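Local coordinates for protein putative phosphosugar isomerases (Salmonella typhimurium LT2, PDB 3FKJ) that probably binds phosphorylated sugars or related carbohydrate derivatives and may isomerise them, at residues 32-37 with 134-139; 26-31 with 174-179. One frame throughout, in Å; residues are numbered along the deposited sequence.

Contact 1 (32-37 with 134-139)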
loop_
_atom_site.group_PDB
_atom_site.type_symbol
_atom_site.label_atom_id
_atom_site.label_comp_id
_atom_site.label_asym_id
_atom_site.label_seq_id
_atom_site.Cartn_x
_atom_site.Cartn_y
_atom_site.Cartn_z
ATOM N N SER A 32 18.686 21.396 -4.096
ATOM C CA SER A 32 19.159 22.569 -4.869
ATOM C C SER A 32 20.005 22.150 -6.065
ATOM O O SER A 32 19.791 22.644 -7.187
ATOM C CB SER A 32 20.002 23.541 -4.033
ATOM O OG SER A 32 19.458 23.734 -2.745
ATOM N N ASP A 33 20.961 21.250 -5.824
ATOM C CA ASP A 33 21.811 20.755 -6.898
ATOM C C ASP A 33 20.990 20.138 -8.023
ATOM O O ASP A 33 21.177 20.448 -9.190
ATOM C CB ASP A 33 22.824 19.742 -6.385
ATOM C CG ASP A 33 24.044 19.631 -7.295
ATOM O OD1 ASP A 33 24.939 20.499 -7.194
ATOM O OD2 ASP A 33 24.105 18.688 -8.111
ATOM N N ILE A 34 20.049 19.280 -7.665
ATOM C CA ILE A 34 19.192 18.655 -8.655
ATOM C C ILE A 34 18.374 19.698 -9.426
ATOM O O ILE A 34 18.279 19.633 -10.652
ATOM C CB ILE A 34 18.256 17.639 -8.010
ATOM C CG1 ILE A 34 19.059 16.456 -7.437
ATOM C CG2 ILE A 34 17.192 17.202 -9.024
ATOM C CD1 ILE A 34 18.310 15.680 -6.292
ATOM N N LEU A 35 17.776 20.644 -8.715
ATOM C CA LEU A 35 16.967 21.692 -9.393
ATOM C C LEU A 35 17.770 22.584 -10.345
ATOM O O LEU A 35 17.218 23.135 -11.295
ATOM C CB LEU A 35 16.190 22.542 -8.380
ATOM C CG LEU A 35 14.973 21.793 -7.810
ATOM C CD1 LEU A 35 14.474 22.438 -6.543
ATOM C CD2 LEU A 35 13.866 21.681 -8.854
ATOM N N GLY A 36 19.067 22.724 -10.088
ATOM C CA GLY A 36 19.942 23.472 -10.995
ATOM C C GLY A 36 20.153 22.767 -12.328
ATOM O O GLY A 36 20.588 23.394 -13.297
ATOM N N LYS A 37 19.807 21.475 -12.379
ATOM C CA LYS A 37 20.078 20.612 -13.532
ATOM C C LYS A 37 18.828 20.013 -14.209
ATOM O O LYS A 37 18.925 19.507 -15.326
ATOM C CB LYS A 37 20.983 19.474 -13.075
ATOM C CG LYS A 37 22.328 19.936 -12.570
ATOM C CD LYS A 37 23.057 18.814 -11.897
ATOM C CE LYS A 37 24.527 19.151 -11.657
ATOM N NZ LYS A 37 25.232 17.971 -11.022
ATOM N N SER A 134 23.939 5.927 -7.536
ATOM C CA SER A 134 23.359 7.028 -6.779
ATOM C C SER A 134 24.058 8.309 -7.161
ATOM O O SER A 134 25.254 8.449 -6.921
ATOM C CB SER A 134 23.533 6.796 -5.274
ATOM O OG SER A 134 22.946 5.560 -4.866
ATOM N N ASP A 135 23.333 9.253 -7.751
ATOM C CA ASP A 135 23.919 10.559 -8.097
ATOM C C ASP A 135 24.288 11.270 -6.811
ATOM O O ASP A 135 25.270 11.991 -6.768
ATOM C CB ASP A 135 22.947 11.457 -8.901
ATOM C CG ASP A 135 22.576 10.878 -10.250
ATOM O OD1 ASP A 135 23.465 10.260 -10.872
ATOM O OD2 ASP A 135 21.414 11.054 -10.700
ATOM N N TYR A 136 23.457 11.088 -5.783
ATOM C CA TYR A 136 23.687 11.682 -4.477
ATOM C C TYR A 136 23.536 10.586 -3.438
ATOM O O TYR A 136 22.657 9.729 -3.567
ATOM C CB TYR A 136 22.698 12.821 -4.220
ATOM C CG TYR A 136 22.587 13.847 -5.341
ATOM C CD1 TYR A 136 21.713 13.648 -6.419
ATOM C CD2 TYR A 136 23.367 15.032 -5.324
ATOM C CE1 TYR A 136 21.618 14.576 -7.450
ATOM C CE2 TYR A 136 23.267 15.970 -6.351
ATOM C CZ TYR A 136 22.402 15.742 -7.418
ATOM O OH TYR A 136 22.303 16.694 -8.421
ATOM N N ILE A 137 24.390 10.619 -2.421
ATOM C CA ILE A 137 24.454 9.600 -1.376
ATOM C C ILE A 137 24.247 10.224 0.006
ATOM O O ILE A 137 24.899 11.191 0.346
ATOM C CB ILE A 137 25.828 8.868 -1.360
ATOM C CG1 ILE A 137 26.088 8.176 -2.705
ATOM C CG2 ILE A 137 25.856 7.840 -0.226
ATOM C CD1 ILE A 137 27.572 7.986 -3.044
ATOM N N ILE A 138 23.347 9.658 0.795
ATOM C CA ILE A 138 23.167 10.054 2.181
ATOM C C ILE A 138 23.550 8.863 3.046
ATOM O O ILE A 138 23.027 7.775 2.873
ATOM C CB ILE A 138 21.718 10.479 2.467
ATOM C CG1 ILE A 138 21.414 11.835 1.785
ATOM C CG2 ILE A 138 21.486 10.551 3.975
ATOM C CD1 ILE A 138 20.057 11.932 1.060
ATOM N N GLU A 139 24.483 9.062 3.964
ATOM C CA GLU A 139 24.789 8.036 4.945
ATOM C C GLU A 139 23.961 8.345 6.168
ATOM O O GLU A 139 24.283 9.266 6.930
ATOM C CB GLU A 139 26.258 8.038 5.283
ATOM C CG GLU A 139 27.109 7.514 4.143
ATOM C CD GLU A 139 28.564 7.793 4.359
ATOM O OE1 GLU A 139 29.087 7.330 5.389
ATOM O OE2 GLU A 139 29.158 8.469 3.504
#
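Tyr136 swings its ring out toward Asp33 with CG anti to its own carbonyl carbon (chi1 -50°). Asp33 answers with CG anti to the backbone N (chi1 -157°), which carries the carboxylate to the phenol end of the ring. There Tyr136 OH donates a hydrogen bond of 2.7 Å to Asp33 OD2. The acceptor uses its anti lone pair and lies at the ring edge, in the ring plane. The carboxylate is turned well out of that plane, by 75°. Asp33 OD2 has a second donor: Lys37 NZ reaches it at 3.2 Å from the syn side, somewhat out of the carboxylate plane, in a salt bridge. One oxygen is therefore gripped by a phenol and an ammonium, which should favour the charged carboxylate. The extended Lys37 chain runs back to Asp33, four residues earlier. Ile34 approaches obliquely on the CE1 side, with CD1 3.7 Å from Tyr136 CE1. Ile30, one helical turn earlier, also touches the tyrosine. Strand 136-139 pairs with strand 118-123 at the edge of a five-stranded parallel sheet. The contact thus joins a flanking helix to an edge strand, as in the alpha/beta/alpha sandwich of SIS domains.

Contact 2 (26-31 with 174-179)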
loop_
_atom_site.group_PDB
_atom_site.type_symbol
_atom_site.label_atom_id
_atom_site.label_comp_id
_atom_site.label_asym_id
_atom_site.label_seq_id
_atom_site.Cartn_x
_atom_site.Cartn_y
_atom_site.Cartn_z
ATOM N N ASN A 26 22.158 18.404 4.287
ATOM C CA ASN A 26 22.278 17.391 3.229
ATOM C C ASN A 26 21.107 17.425 2.278
ATOM O O ASN A 26 21.281 17.544 1.057
ATOM C CB ASN A 26 22.382 15.973 3.815
ATOM C CG ASN A 26 23.796 15.620 4.268
ATOM O OD1 ASN A 26 24.761 16.335 3.970
ATOM N ND2 ASN A 26 23.921 14.514 4.982
ATOM N N ALA A 27 19.908 17.325 2.846
ATOM C CA ALA A 27 18.672 17.370 2.065
ATOM C C ALA A 27 18.605 18.616 1.206
ATOM O O ALA A 27 18.256 18.574 0.022
ATOM C CB ALA A 27 17.458 17.328 2.985
ATOM N N ARG A 28 18.944 19.745 1.812
ATOM C CA ARG A 28 18.798 21.018 1.141
ATOM C C ARG A 28 19.780 21.165 -0.018
ATOM O O ARG A 28 19.382 21.628 -1.100
ATOM C CB ARG A 28 18.923 22.164 2.142
ATOM C CG ARG A 28 18.800 23.513 1.499
ATOM C CD ARG A 28 18.065 24.489 2.361
ATOM N NE ARG A 28 18.949 25.312 3.171
ATOM C CZ ARG A 28 18.524 26.373 3.856
ATOM N NH1 ARG A 28 17.231 26.727 3.848
ATOM N NH2 ARG A 28 19.389 27.086 4.551
ATOM N N ARG A 29 21.040 20.769 0.198
ATOM C CA ARG A 29 22.054 20.803 -0.873
ATOM C C ARG A 29 21.686 19.858 -2.002
ATOM O O ARG A 29 21.832 20.186 -3.174
ATOM C CB ARG A 29 23.433 20.370 -0.398
ATOM C CG ARG A 29 24.100 21.170 0.685
ATOM C CD ARG A 29 25.462 20.507 1.104
ATOM N NE ARG A 29 25.379 19.045 1.330
ATOM C CZ ARG A 29 25.543 18.100 0.392
ATOM N NH1 ARG A 29 25.802 18.418 -0.880
ATOM N NH2 ARG A 29 25.426 16.823 0.721
ATOM N N ILE A 30 21.222 18.661 -1.660
ATOM C CA ILE A 30 20.913 17.691 -2.717
ATOM C C ILE A 30 19.816 18.211 -3.655
ATOM O O ILE A 30 19.957 18.144 -4.895
ATOM C CB ILE A 30 20.613 16.291 -2.150
ATOM C CG1 ILE A 30 21.909 15.725 -1.527
ATOM C CG2 ILE A 30 20.069 15.353 -3.262
ATOM C CD1 ILE A 30 21.730 14.536 -0.634
ATOM N N ILE A 31 18.751 18.761 -3.071
ATOM C CA ILE A 31 17.589 19.194 -3.843
ATOM C C ILE A 31 17.888 20.462 -4.650
ATOM O O ILE A 31 17.410 20.572 -5.793
ATOM C CB ILE A 31 16.328 19.343 -2.946
ATOM C CG1 ILE A 31 15.993 17.989 -2.268
ATOM C CG2 ILE A 31 15.117 19.896 -3.742
ATOM C CD1 ILE A 31 15.861 16.732 -3.217
ATOM N N ALA A 174 4.849 27.212 3.556
ATOM C CA ALA A 174 4.683 28.250 4.590
ATOM C C ALA A 174 5.154 27.795 5.942
ATOM O O ALA A 174 5.671 28.593 6.684
ATOM C CB ALA A 174 3.227 28.704 4.684
ATOM N N GLN A 175 4.987 26.513 6.268
ATOM C CA GLN A 175 5.456 25.973 7.548
ATOM C C GLN A 175 6.873 25.410 7.579
ATOM O O GLN A 175 7.247 24.682 8.518
ATOM C CB GLN A 175 4.471 24.913 8.062
ATOM C CG GLN A 175 3.228 25.526 8.687
ATOM C CD GLN A 175 2.270 26.015 7.650
ATOM O OE1 GLN A 175 1.925 25.282 6.740
ATOM N NE2 GLN A 175 1.809 27.260 7.793
ATOM N N TYR A 176 7.693 25.747 6.594
ATOM C CA TYR A 176 9.096 25.263 6.572
ATOM C C TYR A 176 9.844 25.437 7.891
ATOM O O TYR A 176 10.451 24.486 8.427
ATOM C CB TYR A 176 9.861 25.977 5.460
ATOM C CG TYR A 176 11.285 25.528 5.221
ATOM C CD1 TYR A 176 11.565 24.509 4.333
ATOM C CD2 TYR A 176 12.359 26.152 5.866
ATOM C CE1 TYR A 176 12.875 24.110 4.092
ATOM C CE2 TYR A 176 13.679 25.755 5.616
ATOM C CZ TYR A 176 13.908 24.741 4.713
ATOM O OH TYR A 176 15.163 24.311 4.467
ATOM N N ASP A 177 9.821 26.665 8.398
ATOM C CA ASP A 177 10.524 26.990 9.617
ATOM C C ASP A 177 9.921 26.203 10.774
ATOM O O ASP A 177 10.646 25.720 11.641
ATOM C CB ASP A 177 10.453 28.508 9.904
ATOM C CG ASP A 177 11.364 29.350 8.995
ATOM O OD1 ASP A 177 12.252 28.813 8.299
ATOM O OD2 ASP A 177 11.184 30.583 8.995
ATOM N N GLU A 178 8.595 26.071 10.786
ATOM C CA GLU A 178 7.908 25.327 11.853
ATOM C C GLU A 178 8.328 23.854 11.901
ATOM O O GLU A 178 8.483 23.281 12.977
ATOM C CB GLU A 178 6.383 25.417 11.713
ATOM C CG GLU A 178 5.697 26.191 12.809
ATOM C CD GLU A 178 5.927 25.602 14.210
ATOM O OE1 GLU A 178 6.644 26.245 15.004
ATOM O OE2 GLU A 178 5.388 24.507 14.511
ATOM N N LEU A 179 8.515 23.252 10.735
ATOM C CA LEU A 179 8.836 21.830 10.661
ATOM C C LEU A 179 10.320 21.619 10.997
ATOM O O LEU A 179 10.674 20.653 11.660
ATOM C CB LEU A 179 8.444 21.255 9.293
ATOM C CG LEU A 179 8.301 19.723 9.132
ATOM C CD1 LEU A 179 7.326 19.411 8.050
ATOM C CD2 LEU A 179 9.626 19.065 8.842
#
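Arg28 reaches from helix 22-35 to the phenol of Tyr176. From CB, which points toward helix 176-184, the chain leaves with CG anti to the backbone N (chi1 179°). The chain then bends at chi2 and chi3, and the first contact comes at CD, 3.6 Å from Tyr176 OH. NE and CZ lie a little farther from the same oxygen, CZ at 4.0 Å. At the tip, NH1 comes within 3.2 Å of Tyr176 OH. This hydrogen bond is weak, since its N-H...O angle is only 121°. The guanidinium and ring planes are almost parallel, 8° apart, but the two groups meet obliquely at the hydroxyl and do not stack. The stronger polar partner of Tyr176 OH is Glu165 OE2, and His24 NE2 also bonds to it. Arg28 also touches Glu165, while its backbone O accepts from Gln169 NE2; both residues belong to helix 155-170, and the Tyr176 side chain packs on Leu164 and Ala168 of that helix. The Arg28-Tyr176 bond is a weak surface link between helices 22-35 and 176-184, both of which contact helix 155-170.

Contacts 1 and 2 share helix 22-35, and their centres lie 14 Å apart on the same side of the chain's centre. Contact 2 uses residues 26-31 and contact 1 the following 32-37. Along the chain the order is 26-31, 32-37, 134-139, 174-179, so contact 1 is nested inside the loop closed by contact 2. Ile30 ties them directly: its CD1 packs 3.5 Å from Ile138 CD1. Helix 22-35 therefore faces two ways. It packs on the sheet over edge strand 136-139 and its neighbour 118-123, and it reaches across to helix 176-184. It thus brings the sheet's edge near helix 176-184, with helix 155-170 touching both helices.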